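Abbfa_003403 (Acinetobacter baumannii, PDB 4ZXH) probably builds a peptide product as a four-domain nonribosomal peptide synthetase, activating an amino acid, holding it on phosphopantetheine, condensing it and releasing the product by its thioesterase. Local coordinates at residues 763-768 with 847-852; 789-794 with 815-820; 622-627 with 636-641. All coordinates share one frame; numbering follows the deposited sequence.

Interaction 1. Residues 763-768 with 847-852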
# COMPACT_ATOMS: atom_id res chain seq x y z
N TYR A 763 -18.26 23.21 -0.38
CA TYR A 763 -17.80 23.03 1.00
C TYR A 763 -18.00 24.27 1.87
O TYR A 763 -18.00 25.42 1.38
CB TYR A 763 -16.30 22.63 1.02
CG TYR A 763 -15.62 22.77 2.37
CD1 TYR A 763 -15.60 21.72 3.27
CD2 TYR A 763 -15.01 23.97 2.75
CE1 TYR A 763 -14.98 21.86 4.52
CE2 TYR A 763 -14.40 24.12 3.99
CZ TYR A 763 -14.39 23.06 4.87
OH TYR A 763 -13.79 23.18 6.10
N GLY A 764 -18.17 24.04 3.17
CA GLY A 764 -18.22 25.11 4.13
C GLY A 764 -18.86 24.64 5.42
O GLY A 764 -19.77 23.85 5.40
N PRO A 765 -18.34 25.10 6.56
CA PRO A 765 -18.96 24.83 7.85
C PRO A 765 -20.18 25.71 8.04
O PRO A 765 -20.23 26.78 7.43
CB PRO A 765 -17.87 25.20 8.85
CG PRO A 765 -17.09 26.26 8.15
CD PRO A 765 -17.08 25.84 6.70
N THR A 766 -21.13 25.27 8.86
CA THR A 766 -22.32 26.04 9.18
C THR A 766 -21.95 27.45 9.70
O THR A 766 -22.70 28.42 9.50
CB THR A 766 -23.20 25.30 10.23
OG1 THR A 766 -23.69 24.06 9.69
CG2 THR A 766 -24.40 26.13 10.66
N GLU A 767 -20.79 27.55 10.34
CA GLU A 767 -20.34 28.81 10.94
C GLU A 767 -19.92 29.88 9.93
O GLU A 767 -19.69 31.03 10.32
CB GLU A 767 -19.18 28.54 11.91
CG GLU A 767 -19.56 27.82 13.20
CD GLU A 767 -19.59 26.29 13.07
OE1 GLU A 767 -19.76 25.78 11.93
OE2 GLU A 767 -19.46 25.59 14.11
N THR A 768 -19.81 29.55 8.65
CA THR A 768 -19.45 30.57 7.67
C THR A 768 -20.48 30.64 6.56
O THR A 768 -20.21 31.14 5.46
CB THR A 768 -18.04 30.35 7.06
OG1 THR A 768 -17.93 29.02 6.55
CG2 THR A 768 -16.97 30.56 8.12
N TYR A 847 -12.68 32.48 11.28
CA TYR A 847 -13.28 31.33 11.92
C TYR A 847 -12.39 30.11 11.80
O TYR A 847 -11.87 29.80 10.73
CB TYR A 847 -14.66 31.01 11.33
CG TYR A 847 -15.17 29.65 11.79
CD1 TYR A 847 -15.59 29.45 13.11
CD2 TYR A 847 -15.21 28.57 10.92
CE1 TYR A 847 -16.03 28.20 13.54
CE2 TYR A 847 -15.65 27.33 11.34
CZ TYR A 847 -16.07 27.15 12.64
OH TYR A 847 -16.50 25.92 13.04
N ARG A 848 -12.23 29.42 12.92
CA ARG A 848 -11.37 28.25 13.05
C ARG A 848 -12.16 26.96 12.81
O ARG A 848 -13.02 26.56 13.62
CB ARG A 848 -10.73 28.27 14.43
CG ARG A 848 -9.91 27.09 14.77
CD ARG A 848 -9.28 27.24 16.13
NE ARG A 848 -8.08 26.41 16.19
CZ ARG A 848 -7.14 26.54 17.11
NH1 ARG A 848 -7.28 27.47 18.05
NH2 ARG A 848 -6.07 25.75 17.08
N THR A 849 -11.88 26.28 11.69
CA THR A 849 -12.74 25.20 11.24
C THR A 849 -12.45 23.82 11.80
O THR A 849 -13.27 22.92 11.68
CB THR A 849 -12.69 25.05 9.74
OG1 THR A 849 -11.39 24.59 9.37
CG2 THR A 849 -12.98 26.38 9.07
N GLY A 850 -11.28 23.62 12.37
CA GLY A 850 -10.95 22.31 12.91
C GLY A 850 -10.77 21.27 11.82
O GLY A 850 -10.61 20.08 12.12
N ASP A 851 -10.78 21.72 10.56
CA ASP A 851 -10.54 20.86 9.39
C ASP A 851 -9.05 20.81 8.99
O ASP A 851 -8.37 21.83 8.91
CB ASP A 851 -11.37 21.34 8.19
CG ASP A 851 -12.82 20.81 8.21
OD1 ASP A 851 -13.10 19.82 8.93
OD2 ASP A 851 -13.68 21.37 7.49
N LYS A 852 -8.56 19.61 8.72
CA LYS A 852 -7.20 19.44 8.22
C LYS A 852 -7.17 19.59 6.71
O LYS A 852 -7.83 18.85 6.00
CB LYS A 852 -6.65 18.08 8.63
CG LYS A 852 -5.16 17.91 8.50
CD LYS A 852 -4.79 16.50 8.92
CE LYS A 852 -3.34 16.41 9.34
NZ LYS A 852 -3.04 15.01 9.74
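The Tyr-Gly-Pro-Thr-Glu loop of adenylation core motif A5 lies against the Tyr-Arg-Thr-Gly-Asp strand of core motif A7, and Glu767 on Tyr847 is the main pair. Glu767 CB sits over one face of the phenol ring, 3.6 Å from the centroid of the Tyr847 ring and 16° off the ring normal, a CH-pi contact. The Glu767 chain bends at chi2 (85°), which carries its carboxylate along to the hydroxyl end of the ring. There Glu767 OE2 lies 3.2 Å from Tyr847 OH. The hydrogen bond of Glu767 OE2 is to Tyr823 OH.

Pro765 and Thr768 also touch the ring: Pro765 CG is 3.7 Å from Tyr847 CE2, and the Thr768 methyl, CG2, is 3.9 Å from Tyr847 CD2. A5 and A7 lie side by side here, and in related acyl- and aminoacyl-adenylating enzymes both border the nucleotide site. The A7 segment belongs to strand 846-855 of an antiparallel sheet.

Further along the strand, Thr849 CG2 lies 4.2 Å from Pro765 CG. Thr849 OG1 accepts a hydrogen bond from Asp851 N (3.2 Å), forming an ST turn, and is also hydrogen-bonded to Leu812 O. Asp851 OD2 points at the edge of the Tyr763 ring, near its plane, but the modelled separation from the Tyr763 hydroxyl is too short to be trusted.

Interaction 2. Residues 789-794 with 815-820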
# COMPACT_ATOMS: atom_id res chain seq x y z
N LEU A 789 -15.89 31.56 -2.32
CA LEU A 789 -17.00 32.43 -2.69
C LEU A 789 -16.68 33.91 -2.48
O LEU A 789 -15.59 34.25 -2.01
CB LEU A 789 -18.25 32.08 -1.89
CG LEU A 789 -19.20 31.03 -2.45
CD1 LEU A 789 -18.44 29.75 -2.71
CD2 LEU A 789 -20.29 30.79 -1.43
N ALA A 790 -17.64 34.78 -2.78
CA ALA A 790 -17.40 36.22 -2.75
C ALA A 790 -17.19 36.71 -1.32
O ALA A 790 -17.94 36.35 -0.41
CB ALA A 790 -18.54 36.96 -3.39
N ASN A 791 -16.15 37.52 -1.14
CA ASN A 791 -15.81 38.09 0.15
C ASN A 791 -15.51 37.02 1.19
O ASN A 791 -15.86 37.13 2.37
CB ASN A 791 -16.93 39.01 0.62
CG ASN A 791 -17.40 39.93 -0.48
OD1 ASN A 791 -16.70 40.87 -0.86
ND2 ASN A 791 -18.57 39.64 -1.03
N THR A 792 -14.87 35.96 0.72
CA THR A 792 -14.44 34.86 1.56
C THR A 792 -12.93 34.71 1.38
O THR A 792 -12.40 34.86 0.27
CB THR A 792 -15.16 33.55 1.18
OG1 THR A 792 -16.59 33.74 1.20
CG2 THR A 792 -14.78 32.44 2.14
N GLN A 793 -12.21 34.47 2.47
CA GLN A 793 -10.79 34.20 2.33
C GLN A 793 -10.45 32.90 3.02
O GLN A 793 -10.96 32.59 4.11
CB GLN A 793 -9.94 35.35 2.89
CG GLN A 793 -10.31 36.71 2.31
CD GLN A 793 -11.39 37.41 3.10
OE1 GLN A 793 -11.30 37.51 4.33
NE2 GLN A 793 -12.44 37.86 2.41
N LEU A 794 -9.60 32.11 2.37
CA LEU A 794 -9.17 30.85 2.93
C LEU A 794 -7.70 30.95 3.33
O LEU A 794 -6.89 31.47 2.57
CB LEU A 794 -9.38 29.72 1.92
CG LEU A 794 -10.79 29.67 1.32
CD1 LEU A 794 -10.96 28.44 0.45
CD2 LEU A 794 -11.82 29.70 2.41
N GLY A 815 -12.16 33.58 6.54
CA GLY A 815 -12.49 34.95 6.86
C GLY A 815 -13.45 35.57 5.87
O GLY A 815 -13.70 34.99 4.81
N GLY A 816 -13.99 36.73 6.21
CA GLY A 816 -14.87 37.45 5.30
C GLY A 816 -16.32 37.58 5.74
O GLY A 816 -16.65 37.47 6.93
N ASP A 817 -17.19 37.83 4.77
CA ASP A 817 -18.60 38.16 5.05
C ASP A 817 -19.49 36.97 5.41
O ASP A 817 -20.66 37.16 5.78
CB ASP A 817 -19.21 38.91 3.86
CG ASP A 817 -18.66 40.33 3.70
OD1 ASP A 817 -17.98 40.81 4.64
OD2 ASP A 817 -18.93 40.97 2.65
N GLY A 818 -18.98 35.75 5.31
CA GLY A 818 -19.80 34.58 5.59
C GLY A 818 -19.94 34.29 7.08
O GLY A 818 -20.78 33.49 7.51
N LEU A 819 -19.11 34.95 7.89
CA LEU A 819 -19.02 34.55 9.29
C LEU A 819 -20.32 34.71 10.06
O LEU A 819 -21.06 35.66 9.88
CB LEU A 819 -17.92 35.33 9.99
CG LEU A 819 -16.67 34.47 10.15
CD1 LEU A 819 -16.04 34.20 8.79
CD2 LEU A 819 -15.68 35.11 11.10
N ALA A 820 -20.59 33.74 10.94
CA ALA A 820 -21.71 33.83 11.86
C ALA A 820 -21.55 35.00 12.81
O ALA A 820 -20.43 35.49 13.01
CB ALA A 820 -21.84 32.56 12.64
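Gln793 pairs with Gly815 and Thr792 with Gly816 at the open end of the beta hairpin made by strands 792-797 and 809-816. The second strand carries the Gly-Glu-Leu start of adenylation core motif A6. Gly815 and Gly816, later in the same motif, lie in this contact. Three backbone hydrogen bonds hold the two segments. Gln793 N gives to Gly815 O at 2.8 Å. Gly815 N returns a bond to Gln793 O at 2.9 Å. Asp817 N gives to Asn791 O at 2.8 Å, so the pairing runs one step beyond the strands. Each segment also turns at this end: Leu789 to Thr792 is a type II turn, and Gly816 to Leu819 is a type I turn.

CA-H...O contacts fill in between. Gly816 CA lies 3.1 Å from Asn791 O; the backbones come close together here, and Gly816 has no side chain. Thr792 CA lies 3.3 Å from Gly815 O.

The side chains add two contacts. Asp817 OD2 lies 3.5 Å from Asn791 CB; the amide and carboxylate planes are 29° apart. Asn791 ND2 gives a hydrogen bond to Asn646 OD1, and Asn791 OD1 accepts one from Thr476 N. A turn at chi2 (89°) in Gln793 brings its amide back over the Gly815-Gly816 peptide and leaves Gln793 OE1 3.3 Å from Gly815 C.

Interaction 3. Residues 622-627 with 636-641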
# COMPACT_ATOMS: atom_id res chain seq x y z
N ALA A 622 -31.10 35.79 11.07
CA ALA A 622 -31.99 35.02 10.21
C ALA A 622 -32.37 33.66 10.81
O ALA A 622 -33.52 33.24 10.72
CB ALA A 622 -31.37 34.83 8.87
N TYR A 623 -31.41 32.96 11.40
CA TYR A 623 -31.74 31.71 12.06
C TYR A 623 -30.68 31.28 13.04
O TYR A 623 -29.58 31.82 13.06
CB TYR A 623 -31.97 30.60 11.02
CG TYR A 623 -30.82 30.34 10.07
CD1 TYR A 623 -29.67 29.67 10.48
CD2 TYR A 623 -30.91 30.71 8.73
CE1 TYR A 623 -28.64 29.40 9.61
CE2 TYR A 623 -29.86 30.45 7.84
CZ TYR A 623 -28.74 29.80 8.29
OH TYR A 623 -27.71 29.53 7.43
N VAL A 624 -31.04 30.32 13.87
CA VAL A 624 -30.11 29.68 14.79
C VAL A 624 -30.12 28.21 14.44
O VAL A 624 -31.07 27.50 14.76
CB VAL A 624 -30.50 29.87 16.26
CG1 VAL A 624 -29.43 29.32 17.16
CG2 VAL A 624 -30.74 31.34 16.55
N MET A 625 -29.07 27.76 13.76
CA MET A 625 -29.01 26.41 13.24
C MET A 625 -28.19 25.60 14.22
O MET A 625 -27.02 25.91 14.46
CB MET A 625 -28.37 26.39 11.84
CG MET A 625 -28.39 25.05 11.12
SD MET A 625 -30.01 24.62 10.46
CE MET A 625 -30.45 26.14 9.58
N TYR A 626 -28.79 24.58 14.80
CA TYR A 626 -28.08 23.78 15.78
C TYR A 626 -27.21 22.71 15.13
O TYR A 626 -27.54 22.18 14.07
CB TYR A 626 -29.08 23.18 16.77
CG TYR A 626 -29.36 24.22 17.81
CD1 TYR A 626 -30.25 25.25 17.56
CD2 TYR A 626 -28.66 24.24 19.00
CE1 TYR A 626 -30.46 26.25 18.49
CE2 TYR A 626 -28.87 25.22 19.94
CZ TYR A 626 -29.77 26.22 19.68
OH TYR A 626 -29.97 27.21 20.61
N THR A 627 -26.06 22.45 15.75
CA THR A 627 -25.09 21.49 15.25
C THR A 627 -24.46 20.76 16.44
O THR A 627 -24.58 21.20 17.58
CB THR A 627 -24.01 22.20 14.37
OG1 THR A 627 -23.14 21.23 13.78
CG2 THR A 627 -23.20 23.19 15.18
N GLY A 636 -25.85 26.52 18.92
CA GLY A 636 -26.69 27.18 17.95
C GLY A 636 -25.91 28.23 17.22
O GLY A 636 -25.43 29.18 17.83
N VAL A 637 -25.79 28.08 15.90
CA VAL A 637 -25.04 29.02 15.11
C VAL A 637 -25.97 30.10 14.61
O VAL A 637 -26.88 29.83 13.83
CB VAL A 637 -24.34 28.33 13.92
CG1 VAL A 637 -23.59 29.35 13.05
CG2 VAL A 637 -23.39 27.24 14.41
N ARG A 638 -25.77 31.33 15.07
CA ARG A 638 -26.64 32.44 14.68
C ARG A 638 -26.12 33.09 13.42
O ARG A 638 -25.02 33.64 13.39
CB ARG A 638 -26.75 33.48 15.79
CG ARG A 638 -27.58 33.04 16.97
CD ARG A 638 -27.32 33.95 18.15
NE ARG A 638 -28.04 35.21 18.07
CZ ARG A 638 -27.63 36.34 18.63
NH1 ARG A 638 -26.47 36.40 19.26
NH2 ARG A 638 -28.38 37.43 18.52
N ILE A 639 -26.92 33.03 12.37
CA ILE A 639 -26.53 33.56 11.08
C ILE A 639 -27.33 34.81 10.79
O ILE A 639 -28.56 34.83 11.00
CB ILE A 639 -26.73 32.50 9.96
CG1 ILE A 639 -25.86 31.29 10.24
CG2 ILE A 639 -26.39 33.07 8.60
CD1 ILE A 639 -24.36 31.61 10.20
N GLY A 640 -26.63 35.85 10.35
CA GLY A 640 -27.23 37.14 10.03
C GLY A 640 -27.63 37.20 8.57
O GLY A 640 -27.21 36.38 7.75
N HIS A 641 -28.47 38.17 8.23
CA HIS A 641 -28.96 38.22 6.86
C HIS A 641 -27.92 38.71 5.86
O HIS A 641 -27.95 38.28 4.70
CB HIS A 641 -30.22 39.08 6.78
CG HIS A 641 -31.48 38.31 7.02
ND1 HIS A 641 -32.33 38.56 8.08
CD2 HIS A 641 -32.03 37.28 6.33
CE1 HIS A 641 -33.35 37.72 8.03
NE2 HIS A 641 -33.19 36.93 6.99
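A classic beta bulge starts this strand pair: Ala622 and Tyr623 both face Ile639. Ile639 O takes a bond from Ala622 N at 2.7 Å, in its carbonyl plane, and a weak second one from Tyr623 N. Beyond the bulge the pairing is regular antiparallel. Ile639 N gives to Tyr623 O at 3.0 Å, and Met625 and Val637 exchange a pair of N-H...O bonds.

Three rings, those of Tyr626, His641 and Tyr623, each receive a CH-pi contact. Gly636 CA stands over the centre of the Tyr626 ring, 3.6 Å from its centroid. Val624 CG1 also touches Gly636 CA, at 3.6 Å. Tyr626 OH is hydrogen-bonded to Asp576 OD2. Ala622 CB lies over one face of the His641 ring, with His641 NE2 its nearest ring atom at 3.4 Å. His641 ND1 is hydrogen-bonded to Gly619 O, which fixes the imidazole. Tyr623 has CG between its backbone N and carbonyl carbon (chi1 56°), which brings the ring beside the Ile639 side chain, the two running in the same direction. Ile639 CB covers one ring face, 4.0 Å from the Tyr623 centroid, and Met625 CE covers the opposite face.

Val624 shares its face of the sheet with Tyr626 and Arg638. Val624 CG2 touches Arg638 CG at 3.6 Å, while the guanidinium goes on to a salt bridge with Asp822. Tyr623, Met625, Val637 and Ile639 point to the other face. Gly640 then ends the strand as the N-cap of helix 641-655. The arrangement is the beta hairpin of adenylation core motif A3, whose connecting Gly- and Ser/Thr-rich loop is the phosphate-binding loop in related adenylating enzymes.

In the fold
All three contacts lie in the adenylation part of the chain and touch one another. The centres of interactions 1 and 2 are about 11 Å apart. They are joined by a probable hydrogen bond from Ala820 N to Glu767 O (2.9 Å), and strands 846-855 and 809-816 are neighbours in one sheet. Interaction 3 lies about 14 Å from interaction 1 and about 16 Å from interaction 2, centre to centre. Ala820 CB rests on Ile639 CD1 (3.6 Å), and Thr766 O lies 3.8 Å from Val637 CG1. Parts of motifs A3, A5, A6 and A7 thus lie together; in related adenylating enzymes A3, A5 and A7 border the nucleotide site.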